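Local coordinates for exported protein (Bacteroides fragilis, PDB 4JX0) that is of unknown function but binds magnesium and probably pairs a BT_3987-like domain of the E-set type with a discoidin-like (F5/F8 type C) domain, at residues 36-41 and 70-75; 87-92 and 104-110; 216-222 and 309-314. One frame throughout, in Å; residues are numbered along the deposited sequence.

Interactions 1 and 2 belong to one beta-rich part of the chain, that of the BT_3987-like family, while interaction 3 lies on the other side of the chain's centre. In interaction 1, 36-41 pairs with 70-75 within a sheet; in interaction 2 a lysine ties the start of the connection after strand 81-87 to the loop that leads into strand 110-117. The centres of interactions 1 and 2 are about 23 Å apart. The centre of interaction 3 is about 50 Å from that of interaction 1. It alone contains a magnesium ligand, Asn314, at a site completed by Ser208, Asp211, Asn213 and Glu315; another magnesium ion lies about 10 Å from the side chain of Val71 in interaction 1.

Interaction 1. Residues 36-41 and 70-75; sequences DLVYLG and KVKVTK
Tyr39 and Lys72 face each other as an antiparallel hydrogen-bonded pair within a mixed beta-sheet, in a domain related to the E-set beta-sandwiches. Strands 36-41 and 70-73 run at 143° to each other, and the pair exchanges two backbone bonds, Tyr39 N to Lys72 O at 2.9 Å and Lys72 N to Tyr39 O at 2.8 Å. Lysine suits this partly exposed face because its methylenes can cover a ring while its ammonium end extends toward an acid. CB of Lys72 sits over one face of the Tyr39 ring, a CH-pi contact 4.0 Å from the centroid. A bend at chi3 (78°) then keeps the chain beside the phenol: CD lies 3.9 Å from CE2 of Tyr39, and CE 3.4 Å from its OH. At the tip, NZ has a long, weak ion pair with Glu22, the acid that also hydrogen-bonds the tyrosine OH.

The other face is apolar. Val38, Leu40, Val71 and Val73 line it, with Val38 CG1 3.7 Å from Val71 CG1, and Leu148 touches the first three. Past the strand end Thr74 continues the pairing with backbone and side chain: its N bonds Leu37 O, and OG1, held between backbone N and carbonyl carbon (chi1 53°), accepts from Leu37 N at 2.9 Å. Asp36 and Lys75 meet through a water that accepts from Lys75 NZ at 2.7 Å and donates weakly to Asp36 OD1.

Interaction 2. Residues 87-92 and 104-110; sequences KEDKLV and LFPSENC
A lysine-to-carbonyl tie, with a small apolar contact beside it, links Lys87, at the end of strand 81-87, to Phe105, in the loop that leads into strand 110-117. Lysine suits the place because it is long enough to cross between the two segments. With CG anti to the backbone N (chi1 -175°) the chain runs extended and turns only at chi4, which delivers NZ to Phe105 O at 2.8 Å, in the plane of that carbonyl. NZ also bonds Asp89 OD1 at 2.7 Å, through the carboxylate's syn lone pair. This salt bridge within 87-92 probably offsets part of the lysine charge and helps to orient the ammonium group. Ser107 OG lies beside Lys87 CD and CE.

Leu104 supplies the apolar contact. Its CD2 packs on Val92 CG2 at 3.8 Å, the two side chains passing in opposite directions, while its CD1 rests 3.9 Å from Asp89 CG. Val92 also touches Ala145, and the Phe105 ring packs on Leu130 and Leu170, which seats the loop on the sheet. The contact thus pins the long excursion between two adjacent antiparallel strands, 81-87 and 110-117, consistent with an E-set-type beta-sandwich.

Interaction 3. Residues 216-222 and 309-314; sequences ANNWYTS and FSVDVN. With MG (magnesium ion), chain D.
Asn217 reaches across to Asn314 and Asp312, where 216-222 runs roughly antiparallel to 309-314. Tyr220 and Asp312 form an antiparallel non-hydrogen-bonded pair, and the bond from Val313 N to Trp219 O beside it is weak. Asn217 ND2 spends two N-H bonds: one on Asn314 OD1 at 3.0 Å, nearly in line with that C=O, and one on Trp219 O at 2.8 Å, from above the carbonyl plane. An amide suits the spot because it donates twice and is also flat: its plane stacks on the Asp312 carboxylate, 15° apart. Asn246 bonds the OD2 of that acid.

One backbone bond, Thr221 N to Val311 O, is flanked by two hydroxyl-to-backbone bonds. Thr221 OG1, placed by a chi1 of 65°, accepts from Val311 N at 3.1 Å; Ser310 OG donates to Thr221 O at 2.7 Å. A water takes the N-H of Trp219 and donates to Val313 O.

The apolar contact is Val313 on Trp219: CG2 meets the indole edge, 3.6 Å from CZ3. Ile201 O accepts from the indole NE1.

Metal binding ends the contact. Asn314 O coordinates magnesium at 2.2 Å, and a water on the ion donates to Ala216 O, linking both segments to the site that Ser208, Asp211, Asn213 and Glu315 complete. A cation held by backbone carbonyls and acidic side chains beside a beta-sandwich is consistent with the discoidin-like F5/F8 type C fold.

Interaction 1. Residues 36-41 and 70-75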
loop_
_atom_site.group_PDB
_atom_site.type_symbol
_atom_site.label_atom_id
_atom_site.label_comp_id
_atom_site.label_asym_id
_atom_site.label_seq_id
_atom_site.Cartn_x
_atom_site.Cartn_y
_atom_site.Cartn_z
ATOM N N ASP A 36 34.948 3.190 17.114
ATOM C CA ASP A 36 33.951 2.267 16.577
ATOM C C ASP A 36 32.719 3.095 16.290
ATOM O O ASP A 36 32.414 4.003 17.059
ATOM C CB ASP A 36 33.645 1.110 17.554
ATOM C CG ASP A 36 34.822 0.180 17.793
ATOM O OD1 ASP A 36 35.637 -0.002 16.860
ATOM O OD2 ASP A 36 34.933 -0.361 18.916
ATOM N N LEU A 37 32.063 2.866 15.156
ATOM C CA LEU A 37 30.908 3.681 14.787
ATOM C C LEU A 37 29.620 2.906 14.941
ATOM O O LEU A 37 29.588 1.721 14.625
ATOM C CB LEU A 37 31.043 4.187 13.345
ATOM C CG LEU A 37 32.308 4.969 13.025
ATOM C CD1 LEU A 37 32.453 5.182 11.543
ATOM C CD2 LEU A 37 32.332 6.289 13.754
ATOM N N VAL A 38 28.563 3.583 15.434
ATOM C CA VAL A 38 27.211 3.031 15.582
ATOM C C VAL A 38 26.357 3.734 14.526
ATOM O O VAL A 38 26.388 4.959 14.434
ATOM C CB VAL A 38 26.642 3.199 17.013
ATOM C CG1 VAL A 38 25.277 2.536 17.139
ATOM C CG2 VAL A 38 27.605 2.631 18.046
ATOM N N TYR A 39 25.638 2.977 13.698
ATOM C CA TYR A 39 24.868 3.580 12.615
ATOM C C TYR A 39 23.658 2.731 12.241
ATOM O O TYR A 39 23.489 1.623 12.748
ATOM C CB TYR A 39 25.792 3.792 11.392
ATOM C CG TYR A 39 26.363 2.517 10.806
ATOM C CD1 TYR A 39 27.440 1.876 11.406
ATOM C CD2 TYR A 39 25.867 1.985 9.627
ATOM C CE1 TYR A 39 27.967 0.702 10.873
ATOM C CE2 TYR A 39 26.400 0.827 9.074
ATOM C CZ TYR A 39 27.460 0.192 9.694
ATOM O OH TYR A 39 27.991 -0.967 9.175
ATOM N N LEU A 40 22.822 3.279 11.352
ATOM C CA LEU A 40 21.598 2.643 10.874
ATOM C C LEU A 40 21.875 1.738 9.656
ATOM O O LEU A 40 22.461 2.185 8.663
ATOM C CB LEU A 40 20.557 3.731 10.502
ATOM C CG LEU A 40 19.344 3.882 11.394
ATOM C CD1 LEU A 40 19.735 4.121 12.796
ATOM C CD2 LEU A 40 18.501 5.055 10.929
ATOM N N GLY A 41 21.421 0.491 9.740
ATOM C CA GLY A 41 21.532 -0.479 8.657
ATOM C C GLY A 41 20.300 -0.440 7.768
ATOM O O GLY A 41 19.188 -0.662 8.254
ATOM N N LYS A 70 17.314 -1.532 11.769
ATOM C CA LYS A 70 18.527 -2.247 12.175
ATOM C C LYS A 70 19.596 -1.243 12.604
ATOM O O LYS A 70 19.795 -0.244 11.909
ATOM C CB LYS A 70 19.040 -3.102 11.007
ATOM C CG LYS A 70 20.095 -4.123 11.397
ATOM C CD LYS A 70 20.241 -5.240 10.349
ATOM C CE LYS A 70 21.026 -4.814 9.134
ATOM N NZ LYS A 70 21.090 -5.890 8.111
ATOM N N VAL A 71 20.265 -1.481 13.740
ATOM C CA VAL A 71 21.325 -0.598 14.233
ATOM C C VAL A 71 22.601 -1.408 14.287
ATOM O O VAL A 71 22.668 -2.359 15.059
ATOM C CB VAL A 71 20.994 0.032 15.603
ATOM C CG1 VAL A 71 22.085 1.018 16.023
ATOM C CG2 VAL A 71 19.625 0.708 15.584
ATOM N N LYS A 72 23.608 -1.042 13.477
ATOM C CA LYS A 72 24.882 -1.755 13.408
ATOM C C LYS A 72 26.003 -1.020 14.170
ATOM O O LYS A 72 25.941 0.191 14.347
ATOM C CB LYS A 72 25.305 -1.918 11.932
ATOM C CG LYS A 72 24.324 -2.709 11.071
ATOM C CD LYS A 72 24.671 -2.680 9.580
ATOM C CE LYS A 72 25.796 -3.610 9.213
ATOM N NZ LYS A 72 26.077 -3.587 7.752
ATOM N N VAL A 73 27.030 -1.772 14.595
ATOM C CA VAL A 73 28.260 -1.264 15.208
ATOM C C VAL A 73 29.395 -1.867 14.364
ATOM O O VAL A 73 29.278 -3.017 13.928
ATOM C CB VAL A 73 28.392 -1.530 16.732
ATOM C CG1 VAL A 73 28.428 -3.012 17.051
ATOM C CG2 VAL A 73 29.607 -0.815 17.320
ATOM N N THR A 74 30.438 -1.084 14.063
ATOM C CA THR A 74 31.498 -1.523 13.149
ATOM C C THR A 74 32.357 -2.690 13.672
ATOM O O THR A 74 32.889 -3.450 12.861
ATOM C CB THR A 74 32.389 -0.344 12.786
ATOM O OG1 THR A 74 32.837 0.288 13.980
ATOM C CG2 THR A 74 31.669 0.658 11.907
ATOM N N LYS A 75 32.499 -2.827 14.994
ATOM C CA LYS A 75 33.331 -3.860 15.617
ATOM C C LYS A 75 32.711 -4.246 16.958
ATOM O O LYS A 75 32.102 -3.379 17.578
ATOM C CB LYS A 75 34.754 -3.280 15.805
ATOM C CG LYS A 75 35.808 -4.268 16.269
ATOM C CD LYS A 75 37.246 -3.810 15.958
ATOM C CE LYS A 75 37.581 -2.400 16.394
ATOM N NZ LYS A 75 39.053 -2.168 16.460
HETATM O O HOH W 1 38.991 0.453 17.097
#

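Interaction 2. Residues 87-92 and 104-110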
loop_
_atom_site.group_PDB
_atom_site.type_symbol
_atom_site.label_atom_id
_atom_site.label_comp_id
_atom_site.label_asym_id
_atom_site.label_seq_id
_atom_site.Cartn_x
_atom_site.Cartn_y
_atom_site.Cartn_z
ATOM N N LYS A 87 12.503 11.753 17.437
ATOM C CA LYS A 87 11.909 12.571 16.395
ATOM C C LYS A 87 12.596 13.916 16.375
ATOM O O LYS A 87 12.408 14.710 17.292
ATOM C CB LYS A 87 10.398 12.716 16.640
ATOM C CG LYS A 87 9.640 13.461 15.558
ATOM C CD LYS A 87 8.146 13.367 15.819
ATOM C CE LYS A 87 7.343 14.442 15.134
ATOM N NZ LYS A 87 7.417 14.358 13.654
ATOM N N GLU A 88 13.429 14.155 15.355
ATOM C CA GLU A 88 14.114 15.429 15.178
ATOM C C GLU A 88 13.536 16.070 13.923
ATOM O O GLU A 88 13.972 15.777 12.811
ATOM C CB GLU A 88 15.642 15.237 15.110
ATOM C CG GLU A 88 16.431 16.542 15.115
ATOM C CD GLU A 88 16.267 17.391 16.361
ATOM O OE1 GLU A 88 16.889 17.060 17.396
ATOM O OE2 GLU A 88 15.501 18.379 16.307
ATOM N N ASP A 89 12.517 16.927 14.117
ATOM C CA ASP A 89 11.803 17.605 13.029
ATOM C C ASP A 89 12.676 18.602 12.242
ATOM O O ASP A 89 12.370 18.869 11.080
ATOM C CB ASP A 89 10.567 18.343 13.582
ATOM C CG ASP A 89 9.499 17.425 14.156
ATOM O OD1 ASP A 89 9.206 16.383 13.524
ATOM O OD2 ASP A 89 8.929 17.766 15.218
ATOM N N LYS A 90 13.760 19.129 12.855
ATOM C CA LYS A 90 14.678 20.073 12.204
ATOM C C LYS A 90 15.283 19.500 10.899
ATOM O O LYS A 90 15.557 20.268 9.975
ATOM C CB LYS A 90 15.818 20.472 13.163
ATOM C CG LYS A 90 15.369 21.296 14.378
ATOM C CD LYS A 90 16.498 21.496 15.402
ATOM C CE LYS A 90 15.994 22.054 16.717
ATOM N NZ LYS A 90 17.083 22.224 17.719
ATOM N N LEU A 91 15.467 18.160 10.815
ATOM C CA LEU A 91 16.035 17.493 9.631
ATOM C C LEU A 91 15.093 17.489 8.417
ATOM O O LEU A 91 15.553 17.227 7.304
ATOM C CB LEU A 91 16.439 16.038 9.941
ATOM C CG LEU A 91 17.800 15.854 10.609
ATOM C CD1 LEU A 91 17.766 16.295 12.045
ATOM C CD2 LEU A 91 18.247 14.412 10.534
ATOM N N VAL A 92 13.794 17.724 8.628
ATOM C CA VAL A 92 12.827 17.768 7.536
ATOM C C VAL A 92 13.092 19.043 6.712
ATOM O O VAL A 92 12.985 18.996 5.485
ATOM C CB VAL A 92 11.369 17.697 8.065
ATOM C CG1 VAL A 92 10.365 17.813 6.928
ATOM C CG2 VAL A 92 11.128 16.407 8.845
ATOM N N LEU A 104 3.930 18.136 9.485
ATOM C CA LEU A 104 4.723 17.174 10.242
ATOM C C LEU A 104 3.810 16.165 10.894
ATOM O O LEU A 104 2.732 16.537 11.366
ATOM C CB LEU A 104 5.583 17.860 11.316
ATOM C CG LEU A 104 6.730 18.720 10.804
ATOM C CD1 LEU A 104 7.232 19.638 11.891
ATOM C CD2 LEU A 104 7.863 17.865 10.263
ATOM N N PHE A 105 4.232 14.888 10.919
ATOM C CA PHE A 105 3.464 13.839 11.583
ATOM C C PHE A 105 3.505 14.130 13.086
ATOM O O PHE A 105 4.606 14.286 13.612
ATOM C CB PHE A 105 4.052 12.461 11.273
ATOM C CG PHE A 105 3.275 11.318 11.862
ATOM C CD1 PHE A 105 2.154 10.812 11.216
ATOM C CD2 PHE A 105 3.662 10.744 13.066
ATOM C CE1 PHE A 105 1.431 9.756 11.766
ATOM C CE2 PHE A 105 2.949 9.676 13.609
ATOM C CZ PHE A 105 1.836 9.193 12.958
ATOM N N PRO A 106 2.359 14.301 13.786
ATOM C CA PRO A 106 2.424 14.654 15.220
ATOM C C PRO A 106 3.301 13.717 16.063
ATOM O O PRO A 106 3.261 12.506 15.879
ATOM C CB PRO A 106 0.958 14.596 15.674
ATOM C CG PRO A 106 0.193 14.042 14.535
ATOM C CD PRO A 106 0.966 14.234 13.304
ATOM N N SER A 107 4.093 14.294 16.980
ATOM C CA SER A 107 5.001 13.557 17.875
ATOM C C SER A 107 4.244 12.642 18.825
ATOM O O SER A 107 4.729 11.561 19.139
ATOM C CB SER A 107 5.847 14.526 18.696
ATOM O OG SER A 107 6.506 15.484 17.882
ATOM N N GLU A 108 3.071 13.083 19.299
ATOM C CA GLU A 108 2.220 12.295 20.201
ATOM C C GLU A 108 1.786 10.951 19.573
ATOM O O GLU A 108 1.611 9.971 20.302
ATOM C CB GLU A 108 0.975 13.091 20.668
ATOM C CG GLU A 108 0.056 13.626 19.578
ATOM C CD GLU A 108 0.240 15.092 19.231
ATOM O OE1 GLU A 108 1.404 15.524 19.055
ATOM O OE2 GLU A 108 -0.785 15.802 19.097
ATOM N N ASN A 109 1.677 10.885 18.234
ATOM C CA ASN A 109 1.304 9.662 17.524
ATOM C C ASN A 109 2.517 8.695 17.295
ATOM O O ASN A 109 2.307 7.632 16.733
ATOM C CB ASN A 109 0.618 10.023 16.195
ATOM C CG ASN A 109 -0.717 10.700 16.400
ATOM O OD1 ASN A 109 -0.803 11.908 16.588
ATOM N ND2 ASN A 109 -1.780 9.927 16.484
ATOM N N CYS A 110 3.754 9.034 17.748
ATOM C CA CYS A 110 4.950 8.174 17.652
ATOM C C CYS A 110 5.242 7.530 19.002
ATOM O O CYS A 110 5.153 8.201 20.030
ATOM C CB CYS A 110 6.174 8.962 17.187
ATOM S SG CYS A 110 5.984 9.759 15.578
#

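Interaction 3. Residues 216-222 and 309-314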
loop_
_atom_site.group_PDB
_atom_site.type_symbol
_atom_site.label_atom_id
_atom_site.label_comp_id
_atom_site.label_asym_id
_atom_site.label_seq_id
_atom_site.Cartn_x
_atom_site.Cartn_y
_atom_site.Cartn_z
ATOM N N ALA A 216 -17.357 -19.020 -22.186
ATOM C CA ALA A 216 -16.310 -18.843 -23.205
ATOM C C ALA A 216 -15.541 -17.547 -22.985
ATOM O O ALA A 216 -16.149 -16.508 -22.713
ATOM C CB ALA A 216 -16.920 -18.838 -24.595
ATOM N N ASN A 217 -14.213 -17.591 -23.160
ATOM C CA ASN A 217 -13.359 -16.431 -22.960
ATOM C C ASN A 217 -12.783 -15.883 -24.265
ATOM O O ASN A 217 -12.410 -16.637 -25.171
ATOM C CB ASN A 217 -12.212 -16.780 -22.040
ATOM C CG ASN A 217 -11.330 -15.606 -21.743
ATOM O OD1 ASN A 217 -10.276 -15.442 -22.358
ATOM N ND2 ASN A 217 -11.798 -14.702 -20.912
ATOM N N ASN A 218 -12.684 -14.549 -24.315
ATOM C CA ASN A 218 -12.060 -13.782 -25.390
ATOM C C ASN A 218 -11.217 -12.636 -24.789
ATOM O O ASN A 218 -10.093 -12.426 -25.241
ATOM C CB ASN A 218 -13.101 -13.263 -26.370
ATOM C CG ASN A 218 -13.601 -14.336 -27.298
ATOM O OD1 ASN A 218 -12.843 -14.857 -28.124
ATOM N ND2 ASN A 218 -14.868 -14.718 -27.182
ATOM N N TRP A 219 -11.740 -11.917 -23.768
ATOM C CA TRP A 219 -11.035 -10.838 -23.085
ATOM C C TRP A 219 -10.432 -11.291 -21.757
ATOM O O TRP A 219 -11.098 -11.942 -20.949
ATOM C CB TRP A 219 -11.991 -9.671 -22.811
ATOM C CG TRP A 219 -11.298 -8.454 -22.280
ATOM C CD1 TRP A 219 -10.684 -7.481 -23.009
ATOM C CD2 TRP A 219 -11.092 -8.118 -20.904
ATOM N NE1 TRP A 219 -10.124 -6.542 -22.171
ATOM C CE2 TRP A 219 -10.359 -6.911 -20.872
ATOM C CE3 TRP A 219 -11.422 -8.741 -19.691
ATOM C CZ2 TRP A 219 -9.970 -6.307 -19.673
ATOM C CZ3 TRP A 219 -11.049 -8.132 -18.505
ATOM C CH2 TRP A 219 -10.312 -6.946 -18.503
ATOM N N TYR A 220 -9.194 -10.855 -21.505
ATOM C CA TYR A 220 -8.467 -11.110 -20.267
ATOM C C TYR A 220 -7.336 -10.099 -20.129
ATOM O O TYR A 220 -6.902 -9.520 -21.127
ATOM C CB TYR A 220 -7.933 -12.554 -20.209
ATOM C CG TYR A 220 -7.057 -12.960 -21.372
ATOM C CD1 TYR A 220 -7.612 -13.464 -22.540
ATOM C CD2 TYR A 220 -5.671 -12.919 -21.276
ATOM C CE1 TYR A 220 -6.814 -13.867 -23.606
ATOM C CE2 TYR A 220 -4.859 -13.355 -22.320
ATOM C CZ TYR A 220 -5.437 -13.814 -23.495
ATOM O OH TYR A 220 -4.679 -14.211 -24.574
ATOM N N THR A 221 -6.893 -9.851 -18.897
ATOM C CA THR A 221 -5.807 -8.911 -18.631
ATOM C C THR A 221 -4.481 -9.647 -18.702
ATOM O O THR A 221 -4.454 -10.876 -18.636
ATOM C CB THR A 221 -6.004 -8.226 -17.259
ATOM O OG1 THR A 221 -5.911 -9.176 -16.201
ATOM C CG2 THR A 221 -7.326 -7.504 -17.158
ATOM N N SER A 222 -3.388 -8.893 -18.877
ATOM C CA SER A 222 -2.019 -9.422 -18.894
ATOM C C SER A 222 -1.121 -8.794 -17.798
ATOM O O SER A 222 -0.031 -9.309 -17.576
ATOM C CB SER A 222 -1.389 -9.203 -20.258
ATOM O OG SER A 222 -2.153 -9.860 -21.253
ATOM N N PHE A 309 -1.309 -11.455 -12.073
ATOM C CA PHE A 309 -2.211 -10.362 -12.459
ATOM C C PHE A 309 -2.727 -10.535 -13.894
ATOM O O PHE A 309 -2.501 -9.691 -14.764
ATOM C CB PHE A 309 -1.532 -8.994 -12.275
ATOM C CG PHE A 309 -1.437 -8.638 -10.815
ATOM C CD1 PHE A 309 -0.412 -9.145 -10.029
ATOM C CD2 PHE A 309 -2.453 -7.925 -10.191
ATOM C CE1 PHE A 309 -0.369 -8.886 -8.661
ATOM C CE2 PHE A 309 -2.392 -7.645 -8.832
ATOM C CZ PHE A 309 -1.364 -8.148 -8.071
ATOM N N SER A 310 -3.476 -11.622 -14.106
ATOM C CA SER A 310 -4.123 -11.950 -15.368
ATOM C C SER A 310 -5.411 -12.678 -15.051
ATOM O O SER A 310 -5.341 -13.768 -14.493
ATOM C CB SER A 310 -3.214 -12.811 -16.236
ATOM O OG SER A 310 -3.888 -13.258 -17.401
ATOM N N VAL A 311 -6.572 -12.071 -15.335
ATOM C CA VAL A 311 -7.868 -12.681 -15.052
ATOM C C VAL A 311 -8.716 -12.709 -16.318
ATOM O O VAL A 311 -8.604 -11.818 -17.158
ATOM C CB VAL A 311 -8.631 -11.967 -13.892
ATOM C CG1 VAL A 311 -7.705 -11.661 -12.723
ATOM C CG2 VAL A 311 -9.330 -10.697 -14.362
ATOM N N ASP A 312 -9.617 -13.697 -16.399
ATOM C CA ASP A 312 -10.603 -13.834 -17.463
ATOM C C ASP A 312 -11.878 -13.156 -17.049
ATOM O O ASP A 312 -12.275 -13.300 -15.902
ATOM C CB ASP A 312 -10.940 -15.320 -17.728
ATOM C CG ASP A 312 -9.950 -16.131 -18.523
ATOM O OD1 ASP A 312 -8.912 -15.574 -18.921
ATOM O OD2 ASP A 312 -10.205 -17.341 -18.729
ATOM N N VAL A 313 -12.542 -12.452 -17.965
ATOM C CA VAL A 313 -13.878 -11.912 -17.728
ATOM C C VAL A 313 -14.647 -12.348 -18.968
ATOM O O VAL A 313 -14.343 -11.906 -20.070
ATOM C CB VAL A 313 -13.956 -10.406 -17.391
ATOM C CG1 VAL A 313 -15.387 -10.005 -17.061
ATOM C CG2 VAL A 313 -13.058 -10.081 -16.199
ATOM N N ASN A 314 -15.513 -13.351 -18.795
ATOM C CA ASN A 314 -16.279 -14.002 -19.858
ATOM C C ASN A 314 -17.621 -13.325 -20.120
ATOM O O ASN A 314 -18.165 -13.464 -21.219
ATOM C CB ASN A 314 -16.525 -15.462 -19.470
ATOM C CG ASN A 314 -15.263 -16.236 -19.182
ATOM O OD1 ASN A 314 -14.162 -15.812 -19.526
ATOM N ND2 ASN A 314 -15.393 -17.373 -18.512
HETATM MG MG MG D . -19.806 -13.543 -22.647
HETATM O O HOH W 2 -18.152 -14.594 -23.587
HETATM O O HOH W 3 -14.486 -12.642 -22.795
#